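Local coordinates for TRAP dicarboxylate ABC transporter, substrate-binding protein (PDB 4OVQ) that binds beta-D-glucuronate in the periplasm, probably as the substrate-capturing component of a TRAP transporter, at residues N207-Y212 with A278-A283; Q195-G200 with E219-Y224. One frame throughout, in Å; residues are numbered along the deposited sequence.

Interaction 1 (N207-Y212 with A278-A283). With BDP (beta-D-glucopyranuronic acid), chain C.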
# COMPACT_ATOMS: atom_id res chain seq x y z
N ASN A 207 3.81 -8.10 4.60
CA ASN A 207 3.72 -7.54 3.28
C ASN A 207 3.14 -8.52 2.30
O ASN A 207 2.86 -9.64 2.64
CB ASN A 207 5.08 -7.04 2.79
CG ASN A 207 4.96 -5.71 2.08
OD1 ASN A 207 4.17 -5.61 1.13
ND2 ASN A 207 5.68 -4.69 2.54
N ASN A 208 2.95 -8.06 1.07
CA ASN A 208 2.47 -8.95 0.00
C ASN A 208 3.62 -9.84 -0.53
O ASN A 208 4.79 -9.64 -0.20
CB ASN A 208 1.86 -8.12 -1.11
CG ASN A 208 2.79 -7.01 -1.60
OD1 ASN A 208 3.96 -7.23 -1.87
ND2 ASN A 208 2.24 -5.79 -1.73
N TRP A 209 3.29 -10.83 -1.36
CA TRP A 209 4.33 -11.72 -1.89
C TRP A 209 5.43 -11.01 -2.67
O TRP A 209 6.61 -11.28 -2.47
CB TRP A 209 3.77 -12.83 -2.78
CG TRP A 209 3.00 -13.88 -2.07
CD1 TRP A 209 1.65 -14.02 -2.05
CD2 TRP A 209 3.53 -14.96 -1.29
NE1 TRP A 209 1.30 -15.12 -1.31
CE2 TRP A 209 2.43 -15.72 -0.84
CE3 TRP A 209 4.82 -15.36 -0.92
CZ2 TRP A 209 2.59 -16.87 -0.04
CZ3 TRP A 209 4.97 -16.50 -0.13
CH2 TRP A 209 3.86 -17.24 0.30
N PRO A 210 5.06 -10.10 -3.59
CA PRO A 210 6.12 -9.47 -4.39
C PRO A 210 7.13 -8.61 -3.60
O PRO A 210 8.31 -8.54 -3.95
CB PRO A 210 5.32 -8.64 -5.41
CG PRO A 210 4.01 -9.35 -5.52
CD PRO A 210 3.72 -9.79 -4.10
N SER A 211 6.67 -7.95 -2.55
CA SER A 211 7.57 -7.16 -1.70
C SER A 211 8.45 -8.07 -0.85
O SER A 211 9.63 -7.82 -0.69
CB SER A 211 6.79 -6.24 -0.77
OG SER A 211 6.27 -5.10 -1.43
N TYR A 212 7.86 -9.13 -0.32
CA TYR A 212 8.58 -10.10 0.50
C TYR A 212 9.73 -10.66 -0.31
O TYR A 212 10.85 -10.81 0.16
CB TYR A 212 7.63 -11.21 0.90
CG TYR A 212 8.18 -12.39 1.67
CD1 TYR A 212 8.88 -12.21 2.87
CD2 TYR A 212 7.93 -13.70 1.26
CE1 TYR A 212 9.33 -13.29 3.59
CE2 TYR A 212 8.41 -14.78 1.97
CZ TYR A 212 9.10 -14.56 3.13
OH TYR A 212 9.55 -15.66 3.83
N ALA A 278 6.16 -18.38 -5.92
CA ALA A 278 6.79 -19.62 -6.36
C ALA A 278 8.31 -19.58 -6.18
O ALA A 278 8.92 -20.57 -5.76
CB ALA A 278 6.44 -19.90 -7.80
N ALA A 279 8.91 -18.44 -6.48
CA ALA A 279 10.35 -18.30 -6.34
C ALA A 279 10.80 -18.40 -4.88
O ALA A 279 11.86 -18.98 -4.60
CB ALA A 279 10.81 -17.00 -6.97
N VAL A 280 10.03 -17.87 -3.94
CA VAL A 280 10.48 -17.94 -2.55
C VAL A 280 10.21 -19.31 -1.92
O VAL A 280 10.97 -19.74 -1.05
CB VAL A 280 9.92 -16.80 -1.65
CG1 VAL A 280 10.12 -15.48 -2.31
CG2 VAL A 280 8.45 -17.02 -1.32
N GLU A 281 9.13 -19.98 -2.34
CA GLU A 281 8.83 -21.34 -1.89
C GLU A 281 9.94 -22.28 -2.36
O GLU A 281 10.35 -23.19 -1.64
CB GLU A 281 7.46 -21.81 -2.41
CG GLU A 281 6.31 -21.74 -1.39
CD GLU A 281 4.94 -21.61 -2.03
OE1 GLU A 281 4.87 -21.29 -3.24
OE2 GLU A 281 3.91 -21.82 -1.35
N ALA A 282 10.44 -22.03 -3.56
CA ALA A 282 11.50 -22.87 -4.11
C ALA A 282 12.81 -22.65 -3.36
O ALA A 282 13.64 -23.55 -3.26
CB ALA A 282 11.68 -22.58 -5.58
N ALA A 283 12.99 -21.45 -2.83
CA ALA A 283 14.22 -21.07 -2.14
C ALA A 283 14.20 -21.53 -0.70
O ALA A 283 15.19 -21.37 0.02
CB ALA A 283 14.39 -19.57 -2.20
C1 BDP C . 4.54 -2.33 -0.07
C2 BDP C . 4.06 -1.06 -0.73
C3 BDP C . 5.12 -0.06 -0.56
C4 BDP C . 5.39 0.17 0.89
C5 BDP C . 5.78 -1.13 1.56
C6 BDP C . 6.02 -0.98 3.07
O2 BDP C . 3.93 -1.39 -2.16
O3 BDP C . 4.54 1.20 -1.08
O4 BDP C . 6.48 1.17 1.05
O5 BDP C . 4.79 -2.13 1.36
O6A BDP C . 6.55 0.09 3.50
O1 BDP C . 3.61 -3.37 -0.14
O6B BDP C . 5.81 -2.02 3.73
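Val280 pushes one methyl against two aromatic residues of 207-212. Its CG2 rests 3.7 Å from Trp209 CZ3 and 4.0 Å from Tyr212 CE2, oblique to both rings. Valine suits this place: its short beta-branch holds CG2 stiffly between the backbone N and the carbonyl carbon, where it meets both rings. Tyr212 reaches it with CG swung opposite the backbone N (chi1 175°). Next, Glu281 leans its end closer to the aromatics but pairs with Arg277 in a salt bridge, and Ala283 touches Phe218, as does Val280. This end of helix 248-282, the long helix that spans TRAP solute-binding proteins, packs on the start of helix 209-214, whose other flank faces the sugar. Asn208 is the N-cap of that short helix: its OD1 takes Ser211 N at 2.9 Å, nearly in line with the C=O bond (176°). Asn207 grips the glucuronate, its OD1 accepting from BDP O1 (2.6 Å) while ND2 donates to the ring oxygen O5 at 161°. Asn208 N meets Asn207 OD1 at 2.7 Å, in the carbonyl plane and on a lone pair. A leucine at Asn207 would probably leave both sugar oxygens and Asn208 N without these partners.

Interaction 2 (Q195-G200 with E219-Y224); sequences QALKTG and EVAGFY
Leu197 and Val220 meet where the end of helix 193-199 packs on the bend between the short helix 217-220 and strand 223-230, within the alpha/beta domain of the TRAP solute-binding fold that contains the four-stranded mixed sheet. Between the two segments the contact is apolar. Val220 CG2 lies 3.7 Å from Leu197 CB and also reaches Leu197 CD1, so a single methyl runs along both the root and one end of the leucine. With CG beside the backbone N (chi1 -71°), the leucine directs CD1 on toward Ala221, whose CB it meets at 4.2 Å. A long, branched leucine suits a place where it must span two successive residues, and alanine suits a place where its CB is shared between Leu197 and Tyr149. Leu197 packs against Val202 as well, and its side chain comes within about 6 Å of that of Arg167, which binds the sugar.

Lys198, which is exposed, offers its backbone and the base of its side chain: its CB is 4.3 Å from Val220 CG1, and beyond CB the lysine makes no closer approach to the valine. The backbones are close, with 5.7 Å between Lys198 CA and Val220 CA.

Within 195-200, Thr199 N donates to Gln195 O, and Gly200 then turns to positive phi (84°) as the helix stops; a beta carbon there would collide with Thr199 O. Gly200 N still makes a weak bond to Leu197 O, at 3.4 Å.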
# COMPACT_ATOMS: atom_id res chain seq x y z
N GLN A 195 17.96 -4.89 6.78
CA GLN A 195 19.01 -4.88 7.79
C GLN A 195 18.45 -5.20 9.17
O GLN A 195 19.08 -5.92 9.94
CB GLN A 195 19.72 -3.51 7.76
CG GLN A 195 20.78 -3.32 8.83
CD GLN A 195 22.01 -4.14 8.57
OE1 GLN A 195 22.14 -4.76 7.53
NE2 GLN A 195 22.91 -4.17 9.54
N ALA A 196 17.28 -4.67 9.50
CA ALA A 196 16.71 -4.85 10.81
C ALA A 196 16.38 -6.31 11.05
O ALA A 196 16.54 -6.79 12.16
CB ALA A 196 15.47 -3.96 11.00
N LEU A 197 15.87 -7.01 10.04
CA LEU A 197 15.59 -8.43 10.15
C LEU A 197 16.89 -9.23 10.27
O LEU A 197 16.97 -10.18 11.06
CB LEU A 197 14.81 -8.90 8.93
CG LEU A 197 13.36 -8.47 8.80
CD1 LEU A 197 12.82 -8.79 7.39
CD2 LEU A 197 12.54 -9.17 9.88
N LYS A 198 17.89 -8.84 9.46
CA LYS A 198 19.21 -9.46 9.47
C LYS A 198 19.85 -9.45 10.86
O LYS A 198 20.36 -10.48 11.33
CB LYS A 198 20.12 -8.73 8.47
CG LYS A 198 21.48 -9.37 8.31
CD LYS A 198 22.37 -8.55 7.39
CE LYS A 198 23.64 -9.30 7.02
NZ LYS A 198 23.35 -10.41 6.07
N THR A 199 19.83 -8.29 11.51
CA THR A 199 20.50 -8.12 12.81
C THR A 199 19.61 -8.44 14.02
O THR A 199 20.08 -8.49 15.15
CB THR A 199 20.96 -6.69 12.98
OG1 THR A 199 19.81 -5.82 12.98
CG2 THR A 199 21.90 -6.31 11.87
N GLY A 200 18.32 -8.70 13.79
CA GLY A 200 17.43 -9.02 14.89
C GLY A 200 16.85 -7.83 15.63
O GLY A 200 16.25 -8.00 16.72
N GLU A 219 14.91 -13.98 2.52
CA GLU A 219 16.22 -14.61 2.84
C GLU A 219 16.58 -14.49 4.31
O GLU A 219 17.41 -15.25 4.82
CB GLU A 219 17.36 -13.96 2.04
CG GLU A 219 17.30 -14.18 0.53
CD GLU A 219 17.68 -15.59 0.12
OE1 GLU A 219 17.92 -16.42 1.03
OE2 GLU A 219 17.75 -15.88 -1.09
N VAL A 220 15.97 -13.53 4.98
CA VAL A 220 16.27 -13.23 6.38
C VAL A 220 15.07 -13.39 7.31
O VAL A 220 15.17 -13.10 8.49
CB VAL A 220 16.88 -11.81 6.55
CG1 VAL A 220 18.27 -11.73 5.93
CG2 VAL A 220 15.98 -10.72 5.94
N ALA A 221 13.95 -13.87 6.74
CA ALA A 221 12.69 -14.12 7.46
C ALA A 221 11.90 -15.23 6.73
O ALA A 221 10.91 -14.96 6.03
CB ALA A 221 11.87 -12.83 7.53
N GLY A 222 12.29 -16.49 6.91
CA GLY A 222 11.77 -17.54 6.04
C GLY A 222 10.49 -18.26 6.39
O GLY A 222 10.19 -19.31 5.78
N PHE A 223 9.74 -17.77 7.37
CA PHE A 223 8.37 -18.26 7.60
C PHE A 223 7.38 -17.20 7.12
O PHE A 223 7.43 -16.05 7.58
CB PHE A 223 8.11 -18.53 9.09
CG PHE A 223 8.92 -19.66 9.66
CD1 PHE A 223 8.54 -20.98 9.45
CD2 PHE A 223 10.05 -19.41 10.40
CE1 PHE A 223 9.28 -22.01 9.96
CE2 PHE A 223 10.79 -20.44 10.93
CZ PHE A 223 10.41 -21.74 10.70
N TYR A 224 6.48 -17.56 6.22
CA TYR A 224 5.45 -16.64 5.73
C TYR A 224 4.10 -17.24 6.08
O TYR A 224 3.78 -18.38 5.71
CB TYR A 224 5.59 -16.44 4.23
CG TYR A 224 4.78 -15.31 3.60
CD1 TYR A 224 3.50 -15.54 3.13
CD2 TYR A 224 5.33 -14.05 3.41
CE1 TYR A 224 2.76 -14.52 2.51
CE2 TYR A 224 4.62 -13.02 2.80
CZ TYR A 224 3.32 -13.26 2.36
OH TYR A 224 2.60 -12.26 1.74

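The centres of interactions 1 and 2 lie 13 Å apart, on the same side of the chain's centre. Their segments alternate along the chain: 195-200, 207-212, 219-224, then 278-283 after a long excursion. Helices 209-214 and 217-220 follow one another, and the two contacts touch directly: Tyr212 OH lies 2.7 Å from Ala221 O, probably a hydrogen bond, and Tyr224 OH probably donates likewise to Asn207 O, while the Tyr224 ring stacks with Trp209. Tyr224, within segment 219-224 and on strand 223-230, thus reaches two residues of interaction 1, so the sugar-binding Asn207 and the packing at the end of helix 248-282 belong to one connected region of the domain.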